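Local coordinates for probable glutamine-binding lipoprotein GlnH (GLNBP) (Mycobacterium tuberculosis, PDB 6H20) that binds aspartate and related amino acids, such as asparagine and glutamate, as an extracellular solute-binding lipoprotein and probably feeds amino-acid sensing that controls glutamate metabolism through protein kinase G, at residues A[211-214]-A[215-218]; A[196-200]-A[201-205]. One frame throughout, in Å; residues are numbered along the deposited sequence.

Contact 1: residues A[211-214]-A[215-218]; sequences TILA and GLVE
Leu213 and Val217 share the shortest of four successive i to i+4 backbone hydrogen bonds in helix 210-219: Val217 N reaches Leu213 O at 2.9 Å. Leu216 N likewise takes Ile212 O at 3.1 Å. The outer two bonds run from Gly215 N to Thr211 O at 3.3 Å and from Glu218 N to Ala214 O at 3.0 Å, so each of the four carbonyls has an amide donor one turn on. Side-chain carbons crowd the same oxygens. In Val217, chi1 170° puts CG1 anti to the backbone N and leaves CG2 beside that N, where it lies 3.4 Å from Leu213 O; Glu218 CG lies 3.2 Å from Ala214 O. Leu213 CD2 and Leu216 CD1 meet more loosely, at 4.3 Å, and both leucines also pack on Leu146 of strand 139-148. Two polar groups are satisfied from outside the helix: Thr211 OG1 hydrogen-bonds the hydroxyl of Tyr235, while Gly215 O receives ND2 of Asn62. Ile212, one of the residues of the asparagine pocket, touches the ligand and Trp191. The carbonyls of 211-214 have their donors within the helix, which is consistent with this turn offering apolar Ile212 to the bound amino acid and Leu213 and Leu216 to the sheet.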
loop_
_atom_site.group_PDB
_atom_site.type_symbol
_atom_site.label_atom_id
_atom_site.label_comp_id
_atom_site.label_asym_id
_atom_site.label_seq_id
_atom_site.Cartn_x
_atom_site.Cartn_y
_atom_site.Cartn_z
ATOM N N THR A 211 6.457 0.631 6.498
ATOM C CA THR A 211 5.844 -0.697 6.520
ATOM C C THR A 211 6.450 -1.615 5.458
ATOM O O THR A 211 6.851 -2.749 5.754
ATOM C CB THR A 211 4.353 -0.531 6.228
ATOM O OG1 THR A 211 4.209 0.418 5.166
ATOM C CG2 THR A 211 3.605 -0.012 7.470
ATOM N N ILE A 212 6.476 -1.156 4.201
ATOM C CA ILE A 212 7.063 -1.940 3.107
ATOM C C ILE A 212 8.544 -2.182 3.371
ATOM O O ILE A 212 9.062 -3.301 3.187
ATOM C CB ILE A 212 6.828 -1.232 1.755
ATOM C CG1 ILE A 212 5.334 -1.102 1.473
ATOM C CG2 ILE A 212 7.564 -1.980 0.613
ATOM C CD1 ILE A 212 5.040 -0.301 0.208
ATOM N N LEU A 213 9.254 -1.136 3.804
ATOM C CA LEU A 213 10.683 -1.282 4.086
ATOM C C LEU A 213 10.939 -2.319 5.175
ATOM O O LEU A 213 11.917 -3.074 5.095
ATOM C CB LEU A 213 11.277 0.062 4.501
ATOM C CG LEU A 213 11.274 1.192 3.469
ATOM C CD1 LEU A 213 11.968 2.415 4.069
ATOM C CD2 LEU A 213 11.962 0.763 2.166
ATOM N N ALA A 214 10.075 -2.366 6.202
ATOM C CA ALA A 214 10.222 -3.383 7.243
ATOM C C ALA A 214 10.110 -4.792 6.670
ATOM O O ALA A 214 10.807 -5.711 7.120
ATOM C CB ALA A 214 9.185 -3.159 8.345
ATOM N N GLY A 215 9.250 -4.980 5.666
ATOM C CA GLY A 215 9.184 -6.266 4.997
ATOM C C GLY A 215 10.484 -6.611 4.297
ATOM O O GLY A 215 10.905 -7.775 4.272
ATOM N N LEU A 216 11.138 -5.603 3.713
ATOM C CA LEU A 216 12.439 -5.835 3.089
ATOM C C LEU A 216 13.506 -6.160 4.131
ATOM O O LEU A 216 14.366 -7.027 3.898
ATOM C CB LEU A 216 12.838 -4.626 2.237
ATOM C CG LEU A 216 11.841 -4.265 1.132
ATOM C CD1 LEU A 216 12.424 -3.140 0.303
ATOM C CD2 LEU A 216 11.511 -5.479 0.270
ATOM N N VAL A 217 13.475 -5.482 5.284
ATOM C CA VAL A 217 14.420 -5.789 6.364
ATOM C C VAL A 217 14.253 -7.224 6.835
ATOM O O VAL A 217 15.231 -7.905 7.158
ATOM C CB VAL A 217 14.257 -4.801 7.534
ATOM C CG1 VAL A 217 15.061 -5.267 8.760
ATOM C CG2 VAL A 217 14.690 -3.415 7.116
ATOM N N GLU A 218 13.009 -7.701 6.914
ATOM C CA GLU A 218 12.792 -9.073 7.361
ATOM C C GLU A 218 13.449 -10.071 6.425
ATOM O O GLU A 218 13.902 -11.133 6.869
ATOM C CB GLU A 218 11.297 -9.369 7.487
ATOM C CG GLU A 218 10.596 -8.552 8.550
ATOM C CD GLU A 218 10.191 -9.373 9.756
ATOM O OE1 GLU A 218 10.869 -10.380 10.046
ATOM O OE2 GLU A 218 9.191 -9.013 10.415
#

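Contact 2: residues A[196-200]-A[201-205]; sequences VALQQ and REIDA
Ile203 folds back over the last turn of helix 191-199, against Ala197 and Leu198. From CB its two branches part. CG1 sits between the backbone N and the carbonyl carbon (chi1 56°), which carries it to 3.5 Å from Leu198 N; CD1 continues the branch, extended, and ends 3.8 Å from both Ala197 CB and Leu198 CB. The other branch, CG2, only brushes Ala197 CB, at 4.1 Å. Leu198 answers with CD1, which lies 3.5 Å from Ile203 O.

The return of the chain is a Schellman motif. Glu202 N bonds Ala197 O at 2.8 Å, and Arg201 N bonds Leu198 O at 2.9 Å, the latter donor standing well above the carbonyl plane. Arg201 is the C-prime residue, and its positive phi of 58° turns the chain out of the helix. Gln200 and Glu202 run side by side in the same direction, their amide and carboxylate planes 51° apart. Their acceptor oxygens, Gln200 OE1 and Glu202 OE2, are 3.4 Å apart without bonding, while Gln200 CB lies against CG and CD of Glu202.

Around this helix end, Gln200 touches Pro2 and Glu202 touches Met7, both from the N-terminal segment. Asp204 OD1 makes a salt bridge to Arg163, and the backbone of Ala205 bonds to Arg163 and Cys165. The capped helix 191-199 thus passes through a short turn into strand 205-207, beside the parallel strand 163-167.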
loop_
_atom_site.group_PDB
_atom_site.type_symbol
_atom_site.label_atom_id
_atom_site.label_comp_id
_atom_site.label_asym_id
_atom_site.label_seq_id
_atom_site.Cartn_x
_atom_site.Cartn_y
_atom_site.Cartn_z
ATOM N N VAL A 196 16.376 -6.710 -4.542
ATOM C CA VAL A 196 17.368 -7.418 -5.351
ATOM C C VAL A 196 18.462 -6.462 -5.816
ATOM O O VAL A 196 19.658 -6.773 -5.737
ATOM C CB VAL A 196 16.693 -8.130 -6.537
ATOM C CG1 VAL A 196 17.750 -8.685 -7.496
ATOM C CG2 VAL A 196 15.799 -9.242 -6.026
ATOM N N ALA A 197 18.068 -5.286 -6.305
ATOM C CA ALA A 197 19.044 -4.313 -6.784
ATOM C C ALA A 197 20.013 -3.907 -5.680
ATOM O O ALA A 197 21.213 -3.734 -5.928
ATOM C CB ALA A 197 18.325 -3.086 -7.338
ATOM N N LEU A 198 19.514 -3.738 -4.456
ATOM C CA LEU A 198 20.394 -3.342 -3.360
ATOM C C LEU A 198 21.287 -4.501 -2.947
ATOM O O LEU A 198 22.480 -4.314 -2.670
ATOM C CB LEU A 198 19.561 -2.827 -2.184
ATOM C CG LEU A 198 20.320 -2.237 -0.992
ATOM C CD1 LEU A 198 21.309 -1.150 -1.410
ATOM C CD2 LEU A 198 19.324 -1.683 0.014
ATOM N N GLN A 199 20.734 -5.717 -2.928
ATOM C CA GLN A 199 21.558 -6.884 -2.621
ATOM C C GLN A 199 22.701 -7.031 -3.610
ATOM O O GLN A 199 23.795 -7.478 -3.237
ATOM C CB GLN A 199 20.700 -8.145 -2.612
ATOM C CG GLN A 199 19.768 -8.206 -1.426
ATOM C CD GLN A 199 18.799 -9.359 -1.480
ATOM O OE1 GLN A 199 18.293 -9.720 -2.541
ATOM N NE2 GLN A 199 18.510 -9.932 -0.320
ATOM N N GLN A 200 22.470 -6.669 -4.868
ATOM C CA GLN A 200 23.497 -6.756 -5.894
ATOM C C GLN A 200 24.307 -5.476 -6.019
ATOM O O GLN A 200 25.112 -5.358 -6.952
ATOM C CB GLN A 200 22.874 -7.138 -7.234
ATOM C CG GLN A 200 21.980 -8.347 -7.135
ATOM C CD GLN A 200 21.653 -8.950 -8.479
ATOM O OE1 GLN A 200 22.263 -8.616 -9.496
ATOM N NE2 GLN A 200 20.676 -9.848 -8.493
ATOM N N ARG A 201 24.115 -4.526 -5.098
ATOM C CA ARG A 201 24.854 -3.259 -5.079
ATOM C C ARG A 201 24.693 -2.471 -6.379
ATOM O O ARG A 201 25.614 -1.777 -6.818
ATOM C CB ARG A 201 26.331 -3.468 -4.716
ATOM C CG ARG A 201 26.517 -4.317 -3.473
ATOM C CD ARG A 201 27.912 -4.167 -2.895
ATOM N NE ARG A 201 27.900 -4.220 -1.434
ATOM C CZ ARG A 201 28.236 -5.291 -0.720
ATOM N NH1 ARG A 201 28.614 -6.405 -1.330
ATOM N NH2 ARG A 201 28.197 -5.246 0.605
ATOM N N GLU A 202 23.512 -2.558 -6.991
ATOM C CA GLU A 202 23.180 -1.782 -8.177
ATOM C C GLU A 202 22.519 -0.460 -7.833
ATOM O O GLU A 202 22.279 0.355 -8.735
ATOM C CB GLU A 202 22.264 -2.598 -9.087
ATOM C CG GLU A 202 22.940 -3.855 -9.585
ATOM C CD GLU A 202 22.005 -4.783 -10.316
ATOM O OE1 GLU A 202 20.776 -4.671 -10.136
ATOM O OE2 GLU A 202 22.508 -5.644 -11.070
ATOM N N ILE A 203 22.227 -0.241 -6.550
ATOM C CA ILE A 203 21.659 0.997 -6.033
ATOM C C ILE A 203 22.261 1.224 -4.649
ATOM O O ILE A 203 22.954 0.366 -4.098
ATOM C CB ILE A 203 20.117 0.929 -5.927
ATOM C CG1 ILE A 203 19.733 -0.273 -5.062
ATOM C CG2 ILE A 203 19.472 0.850 -7.313
ATOM C CD1 ILE A 203 18.260 -0.319 -4.683
ATOM N N ASP A 204 21.958 2.380 -4.062
ATOM C CA ASP A 204 22.487 2.727 -2.749
ATOM C C ASP A 204 21.444 2.744 -1.642
ATOM O O ASP A 204 21.794 2.526 -0.472
ATOM C CB ASP A 204 23.169 4.096 -2.815
ATOM C CG ASP A 204 24.260 4.126 -3.855
ATOM O OD1 ASP A 204 25.196 3.305 -3.736
ATOM O OD2 ASP A 204 24.161 4.934 -4.803
ATOM N N ALA A 205 20.178 2.973 -1.978
ATOM C CA ALA A 205 19.132 3.021 -0.969
ATOM C C ALA A 205 17.785 2.801 -1.638
ATOM O O ALA A 205 17.643 2.929 -2.860
ATOM C CB ALA A 205 19.136 4.365 -0.233
#

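How the contacts relate
Followed from the N terminus, contact 2 comes first: residues 196-205 close the turn that ends helix 191-199 and lead into strand 205-207. Contact 1 then lies wholly within helix 210-219, closing no loop beyond the helical turns themselves. The two stand in series along the chain, neither nested nor crossing, with centres 15 Å apart and nearest atoms about 7 Å apart. They are joined by strand 205-207, which pairs with 163-167 and 139-148, and by packing between the two helices, where Leu216 touches Leu195. Together they mark the end of one helix and the middle of the next, either side of strand 205-207 in the solute-binding fold, with contact 1 at the ligand and contact 2 farther out.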